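Local coordinates for sugar ABC transporter substrate-binding protein (Treponema pallidum subsp. pallidum, PDB 5U2P) that probably serves as the periplasmic ligand-binding component of an ABC transporter, capturing a solute, perhaps a sugar, for uptake, at residues V91-L96 with T128-L133. Sequence-based numbering, arbitrary orientation.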
ATOM      1  N   VAL A  91      -1.678  15.676  -5.973  1.00 20.22           N
ATOM      2  CA  VAL A  91      -2.412  15.334  -4.765  1.00 22.72           C
ATOM      3  C   VAL A  91      -1.904  14.024  -4.205  1.00 21.54           C
ATOM      4  O   VAL A  91      -1.354  13.200  -4.918  1.00 24.83           O
ATOM      5  CB  VAL A  91      -3.944  15.221  -5.015  1.00 19.99           C
ATOM      6  CG1 VAL A  91      -4.525  16.584  -5.421  1.00 24.47           C
ATOM      7  CG2 VAL A  91      -4.246  14.164  -6.071  1.00 23.21           C
ATOM      8  N   SER A  92      -2.099  13.854  -2.901  1.00 21.19           N
ATOM      9  CA  SER A  92      -1.818  12.604  -2.221  1.00 20.28           C
ATOM     10  C   SER A  92      -3.073  11.741  -2.169  1.00 28.01           C
ATOM     11  O   SER A  92      -4.086  12.120  -1.574  1.00 29.79           O
ATOM     12  CB  SER A  92      -1.300  12.868  -0.806  1.00 31.35           C
ATOM     13  OG  SER A  92      -0.011  13.470  -0.845  1.00 38.88           O
ATOM     14  N   LEU A  93      -2.995  10.591  -2.819  1.00 21.52           N
ATOM     15  CA  LEU A  93      -4.059   9.601  -2.802  1.00 24.71           C
ATOM     16  C   LEU A  93      -3.800   8.663  -1.631  1.00 27.58           C
ATOM     17  O   LEU A  93      -2.651   8.492  -1.243  1.00 23.23           O
ATOM     18  CB  LEU A  93      -4.093   8.830  -4.127  1.00 20.88           C
ATOM     19  CG  LEU A  93      -4.419   9.735  -5.329  1.00 24.23           C
ATOM     20  CD1 LEU A  93      -4.047   9.064  -6.651  1.00 23.93           C
ATOM     21  CD2 LEU A  93      -5.888  10.145  -5.336  1.00 27.68           C
ATOM     22  N   PRO A  94      -4.859   8.051  -1.066  1.00 20.99           N
ATOM     23  CA  PRO A  94      -6.258   8.212  -1.482  1.00 22.36           C
ATOM     24  C   PRO A  94      -6.990   9.368  -0.803  1.00 26.94           C
ATOM     25  O   PRO A  94      -8.081   9.742  -1.247  1.00 29.03           O
ATOM     26  CB  PRO A  94      -6.888   6.873  -1.086  1.00 26.12           C
ATOM     27  CG  PRO A  94      -6.095   6.429   0.106  1.00 29.67           C
ATOM     28  CD  PRO A  94      -4.686   6.939  -0.112  1.00 22.81           C
ATOM     29  N   SER A  95      -6.417   9.946   0.245  1.00 26.57           N
ATOM     30  CA  SER A  95      -7.212  10.817   1.114  1.00 28.47           C
ATOM     31  C   SER A  95      -7.226  12.307   0.742  1.00 30.61           C
ATOM     32  O   SER A  95      -7.986  13.075   1.320  1.00 26.85           O
ATOM     33  CB  SER A  95      -6.743  10.651   2.558  1.00 42.93           C
ATOM     34  OG  SER A  95      -7.109   9.365   3.047  1.00 46.24           O
ATOM     35  N   LEU A  96      -6.420  12.703  -0.232  1.00 25.91           N
ATOM     36  CA  LEU A  96      -6.418  14.067  -0.780  1.00 24.38           C
ATOM     37  C   LEU A  96      -6.192  15.163   0.261  1.00 33.92           C
ATOM     38  O   LEU A  96      -6.781  16.241   0.163  1.00 37.46           O
ATOM     39  CB  LEU A  96      -7.724  14.354  -1.526  1.00 27.28           C
ATOM     40  CG  LEU A  96      -8.131  13.336  -2.581  1.00 25.97           C
ATOM     41  CD1 LEU A  96      -9.470  13.699  -3.137  1.00 28.64           C
ATOM     42  CD2 LEU A  96      -7.111  13.261  -3.705  1.00 23.79           C
ATOM     43  N   THR A 128     -12.922   8.481  -8.773  1.00 26.83           N
ATOM     44  CA  THR A 128     -11.498   8.683  -9.037  1.00 22.53           C
ATOM     45  C   THR A 128     -11.271  10.154  -9.342  1.00 21.73           C
ATOM     46  O   THR A 128     -11.853  10.674 -10.295  1.00 21.50           O
ATOM     47  CB  THR A 128     -11.025   7.829 -10.254  1.00 20.63           C
ATOM     48  OG1 THR A 128     -11.203   6.434  -9.969  1.00 22.64           O
ATOM     49  CG2 THR A 128      -9.563   8.088 -10.586  1.00 23.58           C
ATOM     50  N   PHE A 129     -10.428  10.825  -8.558  1.00 22.69           N
ATOM     51  CA  PHE A 129     -10.215  12.267  -8.716  1.00 21.79           C
ATOM     52  C   PHE A 129      -8.788  12.652  -9.153  1.00 21.33           C
ATOM     53  O   PHE A 129      -8.450  13.833  -9.198  1.00 18.53           O
ATOM     54  CB  PHE A 129     -10.560  12.991  -7.399  1.00 21.96           C
ATOM     55  CG  PHE A 129     -12.039  13.174  -7.172  1.00 18.07           C
ATOM     56  CD1 PHE A 129     -12.749  14.129  -7.878  1.00 21.83           C
ATOM     57  CD2 PHE A 129     -12.717  12.391  -6.251  1.00 24.67           C
ATOM     58  CE1 PHE A 129     -14.110  14.309  -7.666  1.00 24.93           C
ATOM     59  CE2 PHE A 129     -14.068  12.565  -6.044  1.00 25.18           C
ATOM     60  CZ  PHE A 129     -14.760  13.517  -6.755  1.00 24.22           C
ATOM     61  N   ALA A 130      -7.953  11.681  -9.507  1.00 17.52           N
ATOM     62  CA  ALA A 130      -6.637  12.015 -10.021  1.00 17.99           C
ATOM     63  C   ALA A 130      -6.109  10.889 -10.898  1.00 19.57           C
ATOM     64  O   ALA A 130      -6.475   9.719 -10.722  1.00 19.91           O
ATOM     65  CB  ALA A 130      -5.673  12.277  -8.876  1.00 18.54           C
ATOM     66  N   LEU A 131      -5.240  11.259 -11.822  1.00 18.34           N
ATOM     67  CA  LEU A 131      -4.420  10.289 -12.537  1.00 20.46           C
ATOM     68  C   LEU A 131      -3.221   9.895 -11.665  1.00 21.27           C
ATOM     69  O   LEU A 131      -2.373  10.732 -11.369  1.00 18.56           O
ATOM     70  CB  LEU A 131      -3.951  10.862 -13.854  1.00 19.29           C
ATOM     71  CG  LEU A 131      -3.082   9.929 -14.732  1.00 21.50           C
ATOM     72  CD1 LEU A 131      -3.377  10.198 -16.193  1.00 40.94           C
ATOM     73  CD2 LEU A 131      -1.614  10.124 -14.433  1.00 30.55           C
ATOM     74  N   PRO A 132      -3.147   8.623 -11.254  1.00 18.14           N
ATOM     75  CA  PRO A 132      -2.078   8.182 -10.359  1.00 16.09           C
ATOM     76  C   PRO A 132      -0.780   7.913 -11.081  1.00 18.86           C
ATOM     77  O   PRO A 132      -0.818   7.512 -12.240  1.00 20.05           O
ATOM     78  CB  PRO A 132      -2.628   6.888  -9.778  1.00 18.92           C
ATOM     79  CG  PRO A 132      -3.483   6.366 -10.839  1.00 18.00           C
ATOM     80  CD  PRO A 132      -4.079   7.522 -11.551  1.00 18.07           C
ATOM     81  N   LEU A 133       0.338   8.142 -10.398  1.00 17.21           N
ATOM     82  CA  LEU A 133       1.663   7.874 -10.957  1.00 22.44           C
ATOM     83  C   LEU A 133       2.167   6.455 -10.691  1.00 22.30           C
ATOM     84  O   LEU A 133       3.152   6.019 -11.304  1.00 23.82           O
ATOM     85  CB  LEU A 133       2.657   8.882 -10.393  1.00 18.62           C
ATOM     86  CG  LEU A 133       2.268  10.341 -10.604  1.00 25.07           C
ATOM     87  CD1 LEU A 133       3.358  11.254 -10.060  1.00 25.57           C
ATOM     88  CD2 LEU A 133       1.971  10.643 -12.070  1.00 23.65           C
TER
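In the five-stranded mixed sheet of this solute-binding fold, strands 88-92 and 131-132 are not neighbours: strand 307-311 runs between them, antiparallel to both, and V91, L93, A130 and P132 meet by their side chains alone. The backbones stay well apart, V91 CA lying 7.5 Å from A130 CA, and no hydrogen bond joins the two segments directly. Instead both bond to the intervening strand, V91 with G308 on one flank, L131 with L309 and L133 with Q307 on the other, and L93 bonds to V306 just before it.

The methyl of A130 is the shared element. V91 CG2 approaches to 3.7 Å from A130 CB, while L93 CD2 reaches the same carbon at 4.1 Å. The two methyls of L93 divide between neighbours: CD1 lies 4.1 Å from P132 CB, the two side chains crossing at a slant. Its CG stands anti to the carbonyl carbon (chi1 -63°), and with chi2 at 163° CD1 continues the chain towards P132, leaving CD2 as the branch that meets A130.

Past the end of the strand the chain turns through the cis peptide before P94, and L96 N donates to S92 O at 2.8 Å. This turn returns L96 to the interface, where CD1 makes a looser contact, 4.5 Å from F129 CB. The F129 ring itself leads away to meet Y102 edge-to-face, and P101 of helix 101-104 touches both L96 and F129.

All six contacting residues are buried and meet through carbon atoms, so the contact is one of shape and exclusion of water. The backbone hydrogen bonds to the strand between are directional and probably set the spacing that these apolar side chains bridge.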